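Local coordinates for hypothetical protein (Staphylococcus aureus subsp. aureus, PDB 1QYI) that is of unknown function but carries a haloacid dehalogenase-like domain, so it is probably a hydrolase of the HAD superfamily, at residues L328-L342 / L354-L366. Sequence-based numbering, arbitrary orientation.
Sequences LLSAQKIGATFIGTL and LEAHHADYVINHL
The ring of F338 meets A359 edge-on, the CB of A359 lying in the ring plane 3.8 Å from F338 CD2. L328, from the preceding helix, covers one face, its CA 3.6 Å above the ring plane. The L354 side chain runs at about a right angle to that of F338, its CD2 near the ring edge at CE2 (4.2 Å). With its CG anti to the backbone N (chi1 176°), L328 sends CD1 to within 3.6 Å of A359 CB, and its CD2 packs on the CB of H357. Further along helix 325-334, the Q332 amide reaches the Schellman motif that ends helix 351-356, with H358 as its C-prime residue. Q332 NE2 donates to H357 O at 3.0 Å, close to the carbonyl direction, but the bond is bent (139° at the hydrogen) and the oxygen is tilted out of the amide plane. A water accepts from this NE2 and from D360 N.

Strands 337-341 and 361-363 pair in parallel, G340 N bonding Y361 O and I363 N giving G340 O a straight 2.7 Å bond. At their start, D360 OD1 forms a salt bridge with K315. T337 CG2 touches the Y361 ring edge in plane, 3.6 Å from CE1.

Strand 361-363 is outermost in the chain's parallel sheet, in a Rossmann-like HAD domain, completing the beta-alpha-beta unit through helix 351-356. Helix 369-373 covers I339, Y361 and I363 on the face away from F338, and strand 318-322 flanks 337-341 on its other edge.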
loop_
_atom_site.group_PDB
_atom_site.type_symbol
_atom_site.label_atom_id
_atom_site.label_comp_id
_atom_site.label_asym_id
_atom_site.label_seq_id
_atom_site.Cartn_x
_atom_site.Cartn_y
_atom_site.Cartn_z
ATOM N N LEU A 328 -5.551 7.673 16.127
ATOM C CA LEU A 328 -5.915 7.892 17.518
ATOM C C LEU A 328 -5.386 9.256 17.983
ATOM O O LEU A 328 -6.114 10.029 18.603
ATOM C CB LEU A 328 -5.354 6.751 18.378
ATOM C CG LEU A 328 -5.544 6.854 19.892
ATOM C CD1 LEU A 328 -5.715 5.471 20.501
ATOM C CD2 LEU A 328 -4.336 7.569 20.474
ATOM N N LEU A 329 -4.125 9.543 17.668
ATOM C CA LEU A 329 -3.497 10.809 18.030
ATOM C C LEU A 329 -4.154 11.974 17.282
ATOM O O LEU A 329 -4.258 13.079 17.816
ATOM C CB LEU A 329 -1.993 10.744 17.731
ATOM C CG LEU A 329 -0.989 10.294 18.815
ATOM C CD1 LEU A 329 -1.554 9.206 19.708
ATOM C CD2 LEU A 329 0.280 9.817 18.123
ATOM N N SER A 330 -4.605 11.731 16.050
ATOM C CA SER A 330 -5.281 12.771 15.268
ATOM C C SER A 330 -6.614 13.125 15.921
ATOM O O SER A 330 -7.079 14.255 15.815
ATOM C CB SER A 330 -5.548 12.303 13.831
ATOM O OG SER A 330 -4.361 12.224 13.059
ATOM N N ALA A 331 -7.245 12.155 16.578
ATOM C CA ALA A 331 -8.521 12.416 17.239
ATOM C C ALA A 331 -8.267 13.120 18.571
ATOM O O ALA A 331 -8.927 14.103 18.896
ATOM C CB ALA A 331 -9.288 11.110 17.455
ATOM N N GLN A 332 -7.299 12.634 19.340
ATOM C CA GLN A 332 -6.983 13.272 20.612
ATOM C C GLN A 332 -6.499 14.696 20.343
ATOM O O GLN A 332 -6.638 15.571 21.197
ATOM C CB GLN A 332 -5.916 12.479 21.353
ATOM C CG GLN A 332 -6.323 11.028 21.576
ATOM C CD GLN A 332 -5.472 10.327 22.614
ATOM O OE1 GLN A 332 -4.279 10.607 22.748
ATOM N NE2 GLN A 332 -6.072 9.390 23.337
ATOM N N LYS A 333 -5.951 14.919 19.145
ATOM C CA LYS A 333 -5.450 16.229 18.722
ATOM C C LYS A 333 -6.542 17.266 18.499
ATOM O O LYS A 333 -6.497 18.356 19.066
ATOM C CB LYS A 333 -4.631 16.091 17.430
ATOM C CG LYS A 333 -4.429 17.407 16.667
ATOM C CD LYS A 333 -3.679 18.456 17.482
ATOM C CE LYS A 333 -2.169 18.324 17.315
ATOM N NZ LYS A 333 -1.748 18.522 15.900
ATOM N N ILE A 334 -7.505 16.925 17.644
ATOM C CA ILE A 334 -8.616 17.820 17.299
ATOM C C ILE A 334 -9.735 17.790 18.330
ATOM O O ILE A 334 -10.687 18.559 18.234
ATOM C CB ILE A 334 -9.255 17.451 15.942
ATOM C CG1 ILE A 334 -10.030 16.132 16.077
ATOM C CG2 ILE A 334 -8.185 17.359 14.878
ATOM C CD1 ILE A 334 -10.781 15.724 14.814
ATOM N N GLY A 335 -9.633 16.885 19.297
ATOM C CA GLY A 335 -10.651 16.793 20.329
ATOM C C GLY A 335 -11.837 15.903 19.999
ATOM O O GLY A 335 -12.908 16.065 20.579
ATOM N N ALA A 336 -11.663 14.953 19.085
ATOM C CA ALA A 336 -12.761 14.063 18.726
ATOM C C ALA A 336 -12.703 12.741 19.477
ATOM O O ALA A 336 -11.643 12.323 19.951
ATOM C CB ALA A 336 -12.752 13.806 17.230
ATOM N N THR A 337 -13.852 12.082 19.590
ATOM C CA THR A 337 -13.902 10.794 20.267
ATOM C C THR A 337 -13.293 9.748 19.346
ATOM O O THR A 337 -13.595 9.705 18.150
ATOM C CB THR A 337 -15.349 10.385 20.613
ATOM O OG1 THR A 337 -15.821 11.182 21.709
ATOM C CG2 THR A 337 -15.415 8.912 21.002
ATOM N N PHE A 338 -12.422 8.910 19.900
ATOM C CA PHE A 338 -11.776 7.876 19.102
ATOM C C PHE A 338 -12.263 6.468 19.438
ATOM O O PHE A 338 -12.380 6.098 20.600
ATOM C CB PHE A 338 -10.252 7.930 19.276
ATOM C CG PHE A 338 -9.521 6.865 18.495
ATOM C CD1 PHE A 338 -9.406 6.956 17.099
ATOM C CD2 PHE A 338 -9.012 5.736 19.147
ATOM C CE1 PHE A 338 -8.800 5.940 16.364
ATOM C CE2 PHE A 338 -8.405 4.711 18.427
ATOM C CZ PHE A 338 -8.295 4.806 17.025
ATOM N N ILE A 339 -12.559 5.696 18.401
ATOM C CA ILE A 339 -12.995 4.332 18.578
ATOM C C ILE A 339 -12.159 3.443 17.663
ATOM O O ILE A 339 -12.270 3.511 16.440
ATOM C CB ILE A 339 -14.517 4.164 18.321
ATOM C CG1 ILE A 339 -14.810 2.689 17.974
ATOM C CG2 ILE A 339 -14.990 5.133 17.266
ATOM C CD1 ILE A 339 -16.274 2.350 17.900
ATOM N N GLY A 340 -11.298 2.633 18.281
ATOM C CA GLY A 340 -10.410 1.752 17.536
ATOM C C GLY A 340 -10.973 0.395 17.158
ATOM O O GLY A 340 -11.723 -0.219 17.924
ATOM N N THR A 341 -10.604 -0.076 15.970
ATOM C CA THR A 341 -11.060 -1.376 15.483
ATOM C C THR A 341 -9.925 -2.376 15.529
ATOM O O THR A 341 -8.767 -1.998 15.405
ATOM C CB THR A 341 -11.560 -1.298 14.046
ATOM O OG1 THR A 341 -12.272 -0.071 13.852
ATOM C CG2 THR A 341 -12.506 -2.453 13.769
ATOM N N LEU A 342 -10.249 -3.650 15.720
ATOM C CA LEU A 342 -9.202 -4.662 15.785
ATOM C C LEU A 342 -9.059 -5.421 14.473
ATOM O O LEU A 342 -8.669 -6.587 14.450
ATOM C CB LEU A 342 -9.472 -5.624 16.940
ATOM C CG LEU A 342 -9.383 -4.975 18.314
ATOM C CD1 LEU A 342 -9.603 -6.022 19.390
ATOM C CD2 LEU A 342 -8.018 -4.307 18.480
ATOM N N LEU A 354 -3.557 0.368 21.892
ATOM C CA LEU A 354 -4.722 1.258 21.865
ATOM C C LEU A 354 -5.146 1.662 23.270
ATOM O O LEU A 354 -5.461 2.821 23.517
ATOM C CB LEU A 354 -5.905 0.608 21.137
ATOM C CG LEU A 354 -5.743 0.412 19.628
ATOM C CD1 LEU A 354 -6.978 -0.249 19.048
ATOM C CD2 LEU A 354 -5.497 1.757 18.974
ATOM N N GLU A 355 -5.148 0.713 24.196
ATOM C CA GLU A 355 -5.532 1.034 25.554
ATOM C C GLU A 355 -4.413 1.806 26.247
ATOM O O GLU A 355 -4.671 2.688 27.068
ATOM C CB GLU A 355 -5.869 -0.239 26.326
ATOM C CG GLU A 355 -6.988 -1.058 25.693
ATOM C CD GLU A 355 -7.283 -2.319 26.470
ATOM O OE1 GLU A 355 -6.324 -3.088 26.722
ATOM O OE2 GLU A 355 -8.467 -2.544 26.826
ATOM N N ALA A 356 -3.166 1.485 25.921
ATOM C CA ALA A 356 -2.042 2.201 26.523
ATOM C C ALA A 356 -1.995 3.641 25.988
ATOM O O ALA A 356 -1.236 4.470 26.492
ATOM C CB ALA A 356 -0.724 1.483 26.227
ATOM N N HIS A 357 -2.805 3.935 24.972
ATOM C CA HIS A 357 -2.849 5.281 24.406
ATOM C C HIS A 357 -4.154 5.986 24.739
ATOM O O HIS A 357 -4.461 7.039 24.182
ATOM C CB HIS A 357 -2.633 5.243 22.890
ATOM C CG HIS A 357 -1.190 5.290 22.489
ATOM N ND1 HIS A 357 -0.423 6.424 22.609
ATOM C CD2 HIS A 357 -0.369 4.329 21.993
ATOM C CE1 HIS A 357 0.811 6.167 22.203
ATOM N NE2 HIS A 357 0.866 4.902 21.827
ATOM N N HIS A 358 -4.906 5.396 25.663
ATOM C CA HIS A 358 -6.184 5.939 26.120
ATOM C C HIS A 358 -7.196 6.082 24.994
ATOM O O HIS A 358 -7.690 7.177 24.729
ATOM C CB HIS A 358 -5.990 7.308 26.786
ATOM C CG HIS A 358 -4.805 7.379 27.698
ATOM N ND1 HIS A 358 -3.561 7.796 27.267
ATOM C CD2 HIS A 358 -4.671 7.079 29.009
ATOM C CE1 HIS A 358 -2.712 7.751 28.280
ATOM N NE2 HIS A 358 -3.355 7.319 29.348
ATOM N N ALA A 359 -7.494 4.979 24.320
ATOM C CA ALA A 359 -8.467 5.010 23.239
ATOM C C ALA A 359 -9.841 5.011 23.886
ATOM O O ALA A 359 -10.137 4.171 24.742
ATOM C CB ALA A 359 -8.300 3.796 22.338
ATOM N N ASP A 360 -10.676 5.962 23.484
ATOM C CA ASP A 360 -12.022 6.084 24.048
ATOM C C ASP A 360 -12.756 4.743 24.065
ATOM O O ASP A 360 -13.344 4.369 25.081
ATOM C CB ASP A 360 -12.825 7.130 23.263
ATOM C CG ASP A 360 -12.217 8.506 23.357
ATOM O OD1 ASP A 360 -12.126 9.023 24.493
ATOM O OD2 ASP A 360 -11.831 9.073 22.312
ATOM N N TYR A 361 -12.724 4.029 22.942
ATOM C CA TYR A 361 -13.373 2.729 22.846
ATOM C C TYR A 361 -12.562 1.832 21.947
ATOM O O TYR A 361 -11.776 2.301 21.133
ATOM C CB TYR A 361 -14.783 2.855 22.262
ATOM C CG TYR A 361 -15.622 3.882 22.954
ATOM C CD1 TYR A 361 -15.589 5.211 22.551
ATOM C CD2 TYR A 361 -16.422 3.539 24.035
ATOM C CE1 TYR A 361 -16.332 6.174 23.205
ATOM C CE2 TYR A 361 -17.170 4.498 24.698
ATOM C CZ TYR A 361 -17.120 5.814 24.276
ATOM O OH TYR A 361 -17.865 6.781 24.912
ATOM N N VAL A 362 -12.745 0.531 22.110
ATOM C CA VAL A 362 -12.054 -0.431 21.274
ATOM C C VAL A 362 -13.097 -1.478 20.877
ATOM O O VAL A 362 -13.752 -2.074 21.728
ATOM C CB VAL A 362 -10.865 -1.081 22.021
ATOM C CG1 VAL A 362 -10.220 -2.152 21.156
ATOM C CG2 VAL A 362 -9.833 -0.018 22.369
ATOM N N ILE A 363 -13.261 -1.675 19.573
ATOM C CA ILE A 363 -14.237 -2.624 19.049
ATOM C C ILE A 363 -13.533 -3.725 18.248
ATOM O O ILE A 363 -12.438 -3.508 17.743
ATOM C CB ILE A 363 -15.296 -1.842 18.194
ATOM C CG1 ILE A 363 -16.683 -2.123 18.737
ATOM C CG2 ILE A 363 -15.221 -2.204 16.725
ATOM C CD1 ILE A 363 -16.822 -1.779 20.195
ATOM N N ASN A 364 -14.138 -4.910 18.151
ATOM C CA ASN A 364 -13.516 -6.002 17.397
ATOM C C ASN A 364 -13.537 -5.728 15.904
ATOM O O ASN A 364 -12.567 -5.998 15.203
ATOM C CB ASN A 364 -14.208 -7.339 17.665
ATOM C CG ASN A 364 -13.894 -7.899 19.036
ATOM O OD1 ASN A 364 -12.738 -8.152 19.375
ATOM N ND2 ASN A 364 -14.932 -8.103 19.834
ATOM N N HIS A 365 -14.655 -5.203 15.419
ATOM C CA HIS A 365 -14.799 -4.882 14.001
ATOM C C HIS A 365 -15.910 -3.856 13.766
ATOM O O HIS A 365 -16.694 -3.551 14.665
ATOM C CB HIS A 365 -15.057 -6.168 13.201
ATOM C CG HIS A 365 -16.196 -6.987 13.725
ATOM N ND1 HIS A 365 -17.509 -6.599 13.605
ATOM C CD2 HIS A 365 -16.207 -8.176 14.380
ATOM C CE1 HIS A 365 -18.292 -7.515 14.161
ATOM N NE2 HIS A 365 -17.523 -8.477 14.635
ATOM N N LEU A 366 -15.964 -3.324 12.553
ATOM C CA LEU A 366 -16.959 -2.320 12.195
ATOM C C LEU A 366 -18.381 -2.643 12.652
ATOM O O LEU A 366 -19.174 -1.738 12.898
ATOM C CB LEU A 366 -16.964 -2.100 10.682
ATOM C CG LEU A 366 -17.784 -0.903 10.195
ATOM C CD1 LEU A 366 -17.184 0.375 10.758
ATOM C CD2 LEU A 366 -17.805 -0.860 8.669
HETATM O O HOH W 1 -8.892 8.359 22.482
#